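Local atomic coordinates of DNA fragmentation factor subunit beta (Mus musculus, PDB entry 1V0D), a protein that cuts chromosomal DNA during apoptosis, acting as a nuclease that causes DNA fragmentation and chromatin condensation. Residues 165-173 and 256-267; 222-230 and 241-249. All coordinates share one frame; numbering follows the deposited sequence.

Contact 1: residues 165-173 and 256-267; sequences SRIRGYLRE and FSTWNLDHIIEK. With MG (magnesium ion), chain C.
The carbonyl O of W259 is gripped by both terminal nitrogens of the R166 guanidinium. NH1 of R166 gives the stronger bond, 2.7 Å to W259 O, and the oxygen lies almost in the guanidinium plane. NH2 of R166 adds weak bonds to W259 O and to F256 O. The contact lays helix 155-175 against strand 260-263 of a two-stranded antiparallel sheet with 300-303, in the domain of the His-Me finger clan. The axes of helix 165-173 and strand 260-263 run 37° apart. R166 reaches the turn before the strand because its chain is extended from CG to NE. One helical turn on, the Y170 ring faces the strand, between the helix and H263. H263 meets it edge-to-face: CE1 of H263 stands over the ring centre, 3.6 Å from CE2 of Y170, with the planes at 73°. The backbone O of R166 lies over the opposite face of this ring. NE2 of the same imidazole is hydrogen-bonded to L294 O, which helps to fix the rotation of the H263 ring. At the end of the segment, K267 NZ and E173 OE2 form a salt bridge at 3.1 Å, though the placement of NZ is uncertain. L261 and H263 point toward the helix, whereas D262 points away and binds the magnesium ion through OD1 at 2.3 Å. H308 completes the protein side of that metal site. One water ties helix to strand: it accepts from R166 NH1 and from L261 N, and lies 2.7 Å from Y170 OH.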
loop_
_atom_site.group_PDB
_atom_site.type_symbol
_atom_site.label_atom_id
_atom_site.label_comp_id
_atom_site.label_asym_id
_atom_site.label_seq_id
_atom_site.Cartn_x
_atom_site.Cartn_y
_atom_site.Cartn_z
ATOM N N SER A 165 5.237 -12.019 -10.440
ATOM C CA SER A 165 4.710 -10.834 -11.083
ATOM C C SER A 165 5.555 -9.606 -10.810
ATOM O O SER A 165 5.848 -8.832 -11.725
ATOM C CB SER A 165 3.281 -10.597 -10.620
ATOM O OG SER A 165 2.488 -11.735 -10.918
ATOM N N ARG A 166 5.947 -9.415 -9.555
ATOM C CA ARG A 166 6.753 -8.255 -9.223
ATOM C C ARG A 166 8.029 -8.337 -10.032
ATOM O O ARG A 166 8.444 -7.371 -10.674
ATOM C CB ARG A 166 7.109 -8.242 -7.743
ATOM C CG ARG A 166 5.940 -8.439 -6.817
ATOM C CD ARG A 166 6.384 -8.249 -5.382
ATOM N NE ARG A 166 5.279 -8.367 -4.434
ATOM C CZ ARG A 166 5.225 -7.682 -3.299
ATOM N NH1 ARG A 166 6.218 -6.849 -3.002
ATOM N NH2 ARG A 166 4.184 -7.816 -2.473
ATOM N N ILE A 167 8.637 -9.513 -10.015
ATOM C CA ILE A 167 9.888 -9.717 -10.716
ATOM C C ILE A 167 9.763 -9.623 -12.222
ATOM O O ILE A 167 10.671 -9.126 -12.892
ATOM C CB ILE A 167 10.516 -11.044 -10.266
ATOM C CG1 ILE A 167 11.074 -10.844 -8.858
ATOM C CG2 ILE A 167 11.608 -11.494 -11.224
ATOM C CD1 ILE A 167 11.505 -12.111 -8.193
ATOM N N ARG A 168 8.637 -10.074 -12.758
ATOM C CA ARG A 168 8.418 -9.993 -14.196
ATOM C C ARG A 168 8.210 -8.520 -14.495
ATOM O O ARG A 168 8.528 -8.039 -15.582
ATOM C CB ARG A 168 7.177 -10.775 -14.580
ATOM C CG ARG A 168 7.323 -11.537 -15.865
ATOM C CD ARG A 168 6.379 -12.712 -15.848
ATOM N NE ARG A 168 6.504 -13.549 -17.032
ATOM C CZ ARG A 168 6.028 -14.786 -17.096
ATOM N NH1 ARG A 168 5.407 -15.301 -16.038
ATOM N NH2 ARG A 168 6.177 -15.508 -18.203
ATOM N N GLY A 169 7.672 -7.812 -13.505
ATOM C CA GLY A 169 7.448 -6.386 -13.635
ATOM C C GLY A 169 8.782 -5.672 -13.746
ATOM O O GLY A 169 8.931 -4.736 -14.525
ATOM N N TYR A 170 9.764 -6.112 -12.965
ATOM C CA TYR A 170 11.082 -5.504 -13.029
ATOM C C TYR A 170 11.692 -5.788 -14.418
ATOM O O TYR A 170 12.370 -4.923 -14.985
ATOM C CB TYR A 170 12.006 -6.040 -11.915
ATOM C CG TYR A 170 11.488 -5.847 -10.497
ATOM C CD1 TYR A 170 10.662 -4.765 -10.170
ATOM C CD2 TYR A 170 11.840 -6.732 -9.473
ATOM C CE1 TYR A 170 10.202 -4.574 -8.876
ATOM C CE2 TYR A 170 11.374 -6.538 -8.160
ATOM C CZ TYR A 170 10.559 -5.459 -7.882
ATOM O OH TYR A 170 10.076 -5.249 -6.613
ATOM N N LEU A 171 11.445 -6.973 -14.983
ATOM C CA LEU A 171 11.999 -7.271 -16.305
ATOM C C LEU A 171 11.384 -6.358 -17.361
ATOM O O LEU A 171 12.075 -5.900 -18.282
ATOM C CB LEU A 171 11.748 -8.712 -16.727
ATOM C CG LEU A 171 12.879 -9.308 -17.586
ATOM C CD1 LEU A 171 12.334 -10.495 -18.357
ATOM C CD2 LEU A 171 13.450 -8.288 -18.566
ATOM N N ARG A 172 10.082 -6.102 -17.253
ATOM C CA ARG A 172 9.430 -5.224 -18.214
ATOM C C ARG A 172 10.092 -3.865 -18.117
ATOM O O ARG A 172 10.633 -3.365 -19.104
ATOM C CB ARG A 172 7.933 -5.105 -17.920
ATOM C CG ARG A 172 7.137 -6.393 -18.149
ATOM C CD ARG A 172 5.654 -6.195 -17.866
ATOM N NE ARG A 172 5.137 -7.190 -16.927
ATOM C CZ ARG A 172 4.675 -6.900 -15.710
ATOM N NH1 ARG A 172 4.662 -5.634 -15.280
ATOM N NH2 ARG A 172 4.232 -7.876 -14.917
ATOM N N GLU A 173 10.076 -3.283 -16.920
ATOM C CA GLU A 173 10.690 -1.979 -16.706
ATOM C C GLU A 173 12.066 -1.883 -17.350
ATOM O O GLU A 173 12.448 -0.828 -17.841
ATOM C CB GLU A 173 10.797 -1.680 -15.211
ATOM C CG GLU A 173 9.453 -1.549 -14.502
ATOM C CD GLU A 173 9.601 -1.223 -13.014
ATOM O OE1 GLU A 173 10.301 -0.231 -12.687
ATOM O OE2 GLU A 173 9.018 -1.956 -12.174
ATOM N N PHE A 256 0.104 -7.861 2.345
ATOM C CA PHE A 256 1.390 -8.258 1.817
ATOM C C PHE A 256 1.652 -7.509 0.502
ATOM O O PHE A 256 2.777 -7.462 0.004
ATOM C CB PHE A 256 1.399 -9.774 1.609
ATOM C CG PHE A 256 2.775 -10.357 1.472
ATOM C CD1 PHE A 256 3.717 -10.175 2.470
ATOM C CD2 PHE A 256 3.131 -11.075 0.338
ATOM C CE1 PHE A 256 4.988 -10.697 2.334
ATOM C CE2 PHE A 256 4.407 -11.602 0.199
ATOM C CZ PHE A 256 5.332 -11.412 1.195
ATOM N N SER A 257 0.604 -6.923 -0.064
ATOM C CA SER A 257 0.745 -6.154 -1.301
ATOM C C SER A 257 1.527 -4.890 -1.005
ATOM O O SER A 257 2.215 -4.358 -1.877
ATOM C CB SER A 257 -0.617 -5.737 -1.850
ATOM O OG SER A 257 -1.349 -6.867 -2.265
ATOM N N THR A 258 1.401 -4.409 0.227
ATOM C CA THR A 258 2.088 -3.203 0.634
ATOM C C THR A 258 3.544 -3.458 0.995
ATOM O O THR A 258 4.346 -2.519 1.039
ATOM C CB THR A 258 1.373 -2.529 1.812
ATOM O OG1 THR A 258 1.400 -3.392 2.952
ATOM C CG2 THR A 258 -0.070 -2.217 1.434
ATOM N N TRP A 259 3.883 -4.720 1.262
ATOM C CA TRP A 259 5.266 -5.077 1.567
ATOM C C TRP A 259 5.994 -5.053 0.241
ATOM O O TRP A 259 5.535 -5.637 -0.736
ATOM C CB TRP A 259 5.358 -6.458 2.193
ATOM C CG TRP A 259 5.033 -6.419 3.632
ATOM C CD1 TRP A 259 3.856 -6.021 4.196
ATOM C CD2 TRP A 259 5.890 -6.801 4.714
ATOM N NE1 TRP A 259 3.922 -6.135 5.566
ATOM C CE2 TRP A 259 5.161 -6.612 5.912
ATOM C CE3 TRP A 259 7.204 -7.288 4.790
ATOM C CZ2 TRP A 259 5.701 -6.893 7.168
ATOM C CZ3 TRP A 259 7.740 -7.568 6.039
ATOM C CH2 TRP A 259 6.988 -7.369 7.212
ATOM N N ASN A 260 7.135 -4.383 0.215
ATOM C CA ASN A 260 7.892 -4.214 -1.010
ATOM C C ASN A 260 9.216 -5.003 -1.076
ATOM O O ASN A 260 9.825 -5.287 -0.044
ATOM C CB ASN A 260 8.135 -2.707 -1.140
ATOM C CG ASN A 260 8.682 -2.304 -2.479
ATOM O OD1 ASN A 260 9.896 -2.153 -2.653
ATOM N ND2 ASN A 260 7.788 -2.113 -3.442
ATOM N N LEU A 261 9.628 -5.391 -2.287
ATOM C CA LEU A 261 10.921 -6.055 -2.512
ATOM C C LEU A 261 11.793 -4.890 -3.006
ATOM O O LEU A 261 11.897 -4.635 -4.208
ATOM C CB LEU A 261 10.837 -7.120 -3.606
ATOM C CG LEU A 261 10.357 -8.525 -3.245
ATOM C CD1 LEU A 261 10.585 -9.457 -4.433
ATOM C CD2 LEU A 261 11.102 -9.039 -2.045
ATOM N N ASP A 262 12.403 -4.178 -2.067
ATOM C CA ASP A 262 13.182 -2.987 -2.375
ATOM C C ASP A 262 14.637 -3.217 -2.787
ATOM O O ASP A 262 15.395 -3.880 -2.079
ATOM C CB ASP A 262 13.074 -2.044 -1.162
ATOM C CG ASP A 262 13.842 -0.740 -1.329
ATOM O OD1 ASP A 262 13.692 -0.042 -2.362
ATOM O OD2 ASP A 262 14.593 -0.403 -0.387
ATOM N N HIS A 263 15.011 -2.674 -3.946
ATOM C CA HIS A 263 16.376 -2.788 -4.452
ATOM C C HIS A 263 17.316 -1.908 -3.619
ATOM O O HIS A 263 17.094 -0.696 -3.507
ATOM C CB HIS A 263 16.460 -2.323 -5.909
ATOM C CG HIS A 263 15.774 -3.226 -6.890
ATOM N ND1 HIS A 263 14.403 -3.288 -7.017
ATOM C CD2 HIS A 263 16.275 -4.084 -7.812
ATOM C CE1 HIS A 263 14.091 -4.143 -7.976
ATOM N NE2 HIS A 263 15.209 -4.639 -8.475
ATOM N N ILE A 264 18.361 -2.503 -3.048
ATOM C CA ILE A 264 19.311 -1.740 -2.255
ATOM C C ILE A 264 20.017 -0.744 -3.165
ATOM O O ILE A 264 20.117 0.438 -2.849
ATOM C CB ILE A 264 20.339 -2.650 -1.591
ATOM C CG1 ILE A 264 19.608 -3.736 -0.783
ATOM C CG2 ILE A 264 21.244 -1.820 -0.679
ATOM C CD1 ILE A 264 20.523 -4.720 -0.085
ATOM N N ILE A 265 20.529 -1.222 -4.290
ATOM C CA ILE A 265 21.149 -0.336 -5.261
ATOM C C ILE A 265 19.958 -0.114 -6.195
ATOM O O ILE A 265 19.552 -1.025 -6.924
ATOM C CB ILE A 265 22.296 -1.031 -6.024
ATOM C CG1 ILE A 265 23.391 -1.464 -5.046
ATOM C CG2 ILE A 265 22.877 -0.094 -7.066
ATOM C CD1 ILE A 265 24.606 -2.074 -5.724
ATOM N N GLU A 266 19.379 1.084 -6.136
ATOM C CA GLU A 266 18.200 1.426 -6.927
ATOM C C GLU A 266 18.309 0.962 -8.363
ATOM O O GLU A 266 19.300 1.224 -9.043
ATOM C CB GLU A 266 17.966 2.924 -6.868
ATOM C CG GLU A 266 17.729 3.426 -5.471
ATOM C CD GLU A 266 17.496 4.922 -5.432
ATOM O OE1 GLU A 266 18.456 5.681 -5.689
ATOM O OE2 GLU A 266 16.347 5.338 -5.153
ATOM N N LYS A 267 17.275 0.284 -8.838
ATOM C CA LYS A 267 17.332 -0.236 -10.184
ATOM C C LYS A 267 17.075 0.786 -11.270
ATOM O O LYS A 267 17.799 0.831 -12.264
ATOM C CB LYS A 267 16.365 -1.410 -10.341
ATOM C CG LYS A 267 15.092 -1.062 -11.045
ATOM C CD LYS A 267 14.222 -2.267 -11.256
ATOM C CE LYS A 267 12.911 -1.831 -11.883
ATOM N NZ LYS A 267 11.961 -2.959 -12.012
HETATM MG MG MG C . 12.595 0.823 -4.187
HETATM O O HOH W 1 7.928 -5.157 -4.909
HETATM O O HOH W 2 9.398 -2.245 -6.167
#

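Contact 2: residues 222-230 and 241-249; sequences TPEGWFSCQ and KHSINPYGN. With ZN (zinc ion), chain B.
W226 and N245 meet across a short antiparallel hairpin, strands 227-228 and 243-244, whose far end carries two zinc ligands. From CB, the N245 side chain runs across the W226 indole at about a right angle. Its CB sits over one face of the six-membered ring, 3.7 Å from the centroid, as a CH-pi contact. CG comes next, turned anti to its own backbone N (chi1 -169°), which carries the amide toward the type I turn 222-225. CG lies 3.4 Å from G225 O. The amide end lies among E224 O, G225 O and W226 NE1, but which end is nitrogen is uncertain. The amide plane stands 76° from the indole. G225 CA packs 3.6 Å from CD1 of Y247. G225 has no side chain, and Y247 and N245 occupy the place one would take; its positive phi also suits glycine.

F227 and I244 form the hydrogen-bonded pair. F227 N gives a nearly straight bond of 2.9 Å to I244 O, while the return bond from I244 N is weak. Their side chains share one face of the hairpin. There, CE1 of F227 packs 3.6 Å from CG of P246. W226 and S243 meet on the other side, where S243 OG lies 3.4 Å from CZ3 of the indole. Further along, C229 N bonds H242 O at 2.8 Å. Beside this bond, C229 SG and H242 ND1 both bind the zinc ion; C238 and C307 complete the site. H242 NE2 bonds E251 of the second subunit. P246 and Y247 rest on L159 of helix 155-175, I244 packs on L255 of helix 250-255, and F227 touches L302 of strand 300-303.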
loop_
_atom_site.group_PDB
_atom_site.type_symbol
_atom_site.label_atom_id
_atom_site.label_comp_id
_atom_site.label_asym_id
_atom_site.label_seq_id
_atom_site.Cartn_x
_atom_site.Cartn_y
_atom_site.Cartn_z
ATOM N N THR A 222 9.429 -18.599 6.757
ATOM C CA THR A 222 9.569 -19.837 7.499
ATOM C C THR A 222 8.635 -20.794 6.786
ATOM O O THR A 222 7.795 -20.371 5.990
ATOM C CB THR A 222 9.090 -19.693 8.925
ATOM O OG1 THR A 222 7.665 -19.602 8.935
ATOM C CG2 THR A 222 9.663 -18.443 9.542
ATOM N N PRO A 223 8.763 -22.101 7.056
ATOM C CA PRO A 223 7.878 -23.046 6.376
ATOM C C PRO A 223 6.413 -22.865 6.746
ATOM O O PRO A 223 5.542 -23.509 6.170
ATOM C CB PRO A 223 8.455 -24.404 6.772
ATOM C CG PRO A 223 9.046 -24.136 8.114
ATOM C CD PRO A 223 9.709 -22.801 7.943
ATOM N N GLU A 224 6.148 -21.971 7.695
ATOM C CA GLU A 224 4.775 -21.689 8.118
ATOM C C GLU A 224 4.228 -20.471 7.372
ATOM O O GLU A 224 3.037 -20.164 7.454
ATOM C CB GLU A 224 4.696 -21.432 9.633
ATOM C CG GLU A 224 4.913 -22.660 10.504
ATOM C CD GLU A 224 6.309 -23.261 10.344
ATOM O OE1 GLU A 224 7.305 -22.519 10.554
ATOM O OE2 GLU A 224 6.412 -24.472 10.017
ATOM N N GLY A 225 5.101 -19.777 6.650
ATOM C CA GLY A 225 4.668 -18.609 5.907
ATOM C C GLY A 225 4.961 -17.262 6.556
ATOM O O GLY A 225 4.426 -16.246 6.110
ATOM N N TRP A 226 5.804 -17.233 7.589
ATOM C CA TRP A 226 6.139 -15.972 8.259
ATOM C C TRP A 226 7.312 -15.184 7.657
ATOM O O TRP A 226 8.441 -15.683 7.600
ATOM C CB TRP A 226 6.437 -16.215 9.739
ATOM C CG TRP A 226 5.218 -16.414 10.578
ATOM C CD1 TRP A 226 4.666 -17.603 10.967
ATOM C CD2 TRP A 226 4.380 -15.388 11.112
ATOM N NE1 TRP A 226 3.534 -17.379 11.712
ATOM C CE2 TRP A 226 3.334 -16.027 11.818
ATOM C CE3 TRP A 226 4.409 -13.988 11.062
ATOM C CZ2 TRP A 226 2.321 -15.311 12.471
ATOM C CZ3 TRP A 226 3.403 -13.277 11.709
ATOM C CH2 TRP A 226 2.374 -13.940 12.406
ATOM N N PHE A 227 7.044 -13.950 7.221
ATOM C CA PHE A 227 8.082 -13.092 6.652
ATOM C C PHE A 227 8.472 -12.020 7.663
ATOM O O PHE A 227 7.625 -11.513 8.399
ATOM C CB PHE A 227 7.603 -12.401 5.381
ATOM C CG PHE A 227 7.228 -13.338 4.278
ATOM C CD1 PHE A 227 6.013 -14.023 4.307
ATOM C CD2 PHE A 227 8.071 -13.517 3.182
ATOM C CE1 PHE A 227 5.638 -14.874 3.251
ATOM C CE2 PHE A 227 7.706 -14.365 2.119
ATOM C CZ PHE A 227 6.490 -15.042 2.155
ATOM N N SER A 228 9.758 -11.680 7.707
ATOM C CA SER A 228 10.248 -10.660 8.626
ATOM C C SER A 228 10.774 -9.486 7.845
ATOM O O SER A 228 11.496 -9.655 6.862
ATOM C CB SER A 228 11.372 -11.204 9.498
ATOM O OG SER A 228 10.867 -12.052 10.512
ATOM N N CYS A 229 10.410 -8.286 8.270
ATOM C CA CYS A 229 10.894 -7.106 7.582
ATOM C C CYS A 229 12.413 -7.121 7.741
ATOM O O CYS A 229 12.925 -7.399 8.827
ATOM C CB CYS A 229 10.313 -5.845 8.222
ATOM S SG CYS A 229 10.805 -4.334 7.400
ATOM N N GLN A 230 13.143 -6.847 6.668
ATOM C CA GLN A 230 14.591 -6.825 6.770
ATOM C C GLN A 230 15.080 -5.404 7.057
ATOM O O GLN A 230 16.259 -5.101 6.864
ATOM C CB GLN A 230 15.217 -7.328 5.479
ATOM C CG GLN A 230 14.695 -8.669 5.014
ATOM C CD GLN A 230 15.477 -9.200 3.824
ATOM O OE1 GLN A 230 14.922 -9.843 2.925
ATOM N NE2 GLN A 230 16.782 -8.934 3.817
ATOM N N LYS A 241 10.541 -4.475 14.109
ATOM C CA LYS A 241 10.339 -5.920 14.091
ATOM C C LYS A 241 9.030 -6.333 13.429
ATOM O O LYS A 241 8.244 -7.095 13.994
ATOM C CB LYS A 241 10.403 -6.472 15.509
ATOM C CG LYS A 241 11.766 -6.318 16.129
ATOM C CD LYS A 241 11.881 -7.168 17.373
ATOM C CE LYS A 241 13.268 -7.081 17.973
ATOM N NZ LYS A 241 13.343 -7.907 19.215
ATOM N N HIS A 242 8.818 -5.826 12.222
ATOM C CA HIS A 242 7.626 -6.109 11.434
ATOM C C HIS A 242 7.642 -7.529 10.908
ATOM O O HIS A 242 8.675 -8.002 10.434
ATOM C CB HIS A 242 7.574 -5.187 10.221
ATOM C CG HIS A 242 7.515 -3.734 10.558
ATOM N ND1 HIS A 242 8.317 -2.801 9.942
ATOM C CD2 HIS A 242 6.695 -3.038 11.379
ATOM C CE1 HIS A 242 7.993 -1.592 10.363
ATOM N NE2 HIS A 242 7.009 -1.708 11.235
ATOM N N SER A 243 6.508 -8.211 10.986
ATOM C CA SER A 243 6.400 -9.559 10.443
ATOM C C SER A 243 5.019 -9.663 9.811
ATOM O O SER A 243 4.194 -8.764 9.953
ATOM C CB SER A 243 6.587 -10.625 11.527
ATOM O OG SER A 243 5.487 -10.697 12.415
ATOM N N ILE A 244 4.760 -10.747 9.101
ATOM C CA ILE A 244 3.469 -10.897 8.459
ATOM C C ILE A 244 3.354 -12.292 7.878
ATOM O O ILE A 244 4.325 -12.821 7.333
ATOM C CB ILE A 244 3.301 -9.869 7.316
ATOM C CG1 ILE A 244 1.875 -9.932 6.758
ATOM C CG2 ILE A 244 4.326 -10.147 6.209
ATOM C CD1 ILE A 244 1.581 -8.895 5.677
ATOM N N ASN A 245 2.174 -12.894 8.008
ATOM C CA ASN A 245 1.962 -14.224 7.457
ATOM C C ASN A 245 0.795 -14.154 6.492
ATOM O O ASN A 245 -0.355 -14.404 6.858
ATOM C CB ASN A 245 1.685 -15.241 8.566
ATOM C CG ASN A 245 1.713 -16.681 8.058
ATOM O OD1 ASN A 245 2.098 -17.600 8.787
ATOM N ND2 ASN A 245 1.298 -16.885 6.809
ATOM N N PRO A 246 1.079 -13.816 5.230
ATOM C CA PRO A 246 0.039 -13.708 4.201
ATOM C C PRO A 246 -0.786 -14.979 4.015
ATOM O O PRO A 246 -1.832 -14.948 3.380
ATOM C CB PRO A 246 0.836 -13.347 2.951
ATOM C CG PRO A 246 2.138 -14.059 3.180
ATOM C CD PRO A 246 2.423 -13.740 4.629
ATOM N N TYR A 247 -0.322 -16.092 4.573
ATOM C CA TYR A 247 -1.034 -17.353 4.412
ATOM C C TYR A 247 -2.216 -17.616 5.332
ATOM O O TYR A 247 -3.006 -18.527 5.062
ATOM C CB TYR A 247 -0.088 -18.546 4.566
ATOM C CG TYR A 247 0.916 -18.712 3.466
ATOM C CD1 TYR A 247 2.128 -18.023 3.497
ATOM C CD2 TYR A 247 0.679 -19.588 2.411
ATOM C CE1 TYR A 247 3.087 -18.204 2.508
ATOM C CE2 TYR A 247 1.633 -19.779 1.413
ATOM C CZ TYR A 247 2.835 -19.081 1.475
ATOM O OH TYR A 247 3.790 -19.262 0.510
ATOM N N GLY A 248 -2.372 -16.857 6.406
ATOM C CA GLY A 248 -3.477 -17.194 7.283
ATOM C C GLY A 248 -4.642 -16.245 7.379
ATOM O O GLY A 248 -5.333 -16.236 8.399
ATOM N N ASN A 249 -4.919 -15.493 6.324
ATOM C CA ASN A 249 -5.982 -14.512 6.425
ATOM C C ASN A 249 -6.093 -13.775 5.091
ATOM O O ASN A 249 -5.083 -13.497 4.444
ATOM C CB ASN A 249 -5.573 -13.567 7.552
ATOM C CG ASN A 249 -6.565 -12.499 7.822
ATOM O OD1 ASN A 249 -6.942 -11.744 6.930
ATOM N ND2 ASN A 249 -6.983 -12.397 9.079
HETATM ZN ZN ZN B . 10.421 -2.871 9.219
#

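How the contacts relate
W259 joins the two contacts. Its backbone O is held by the R166 side chain of helix 155-175 in contact 1, while its indole packs on the hairpin of contact 2. CZ3 of W259 lies 3.5 Å from C229 CA, and NE1 of W259 lies 3.6 Å from I244 CD1. The two centres are about 18 Å apart. Each contact holds part of a metal site: D262 of contact 1 binds magnesium, and C229 and H242 of contact 2 bind zinc. The C229 side chain is about 13 Å from the magnesium ion. C307 of the zinc site is followed directly by H308 of the magnesium site, so the two metal sites are linked through the backbone.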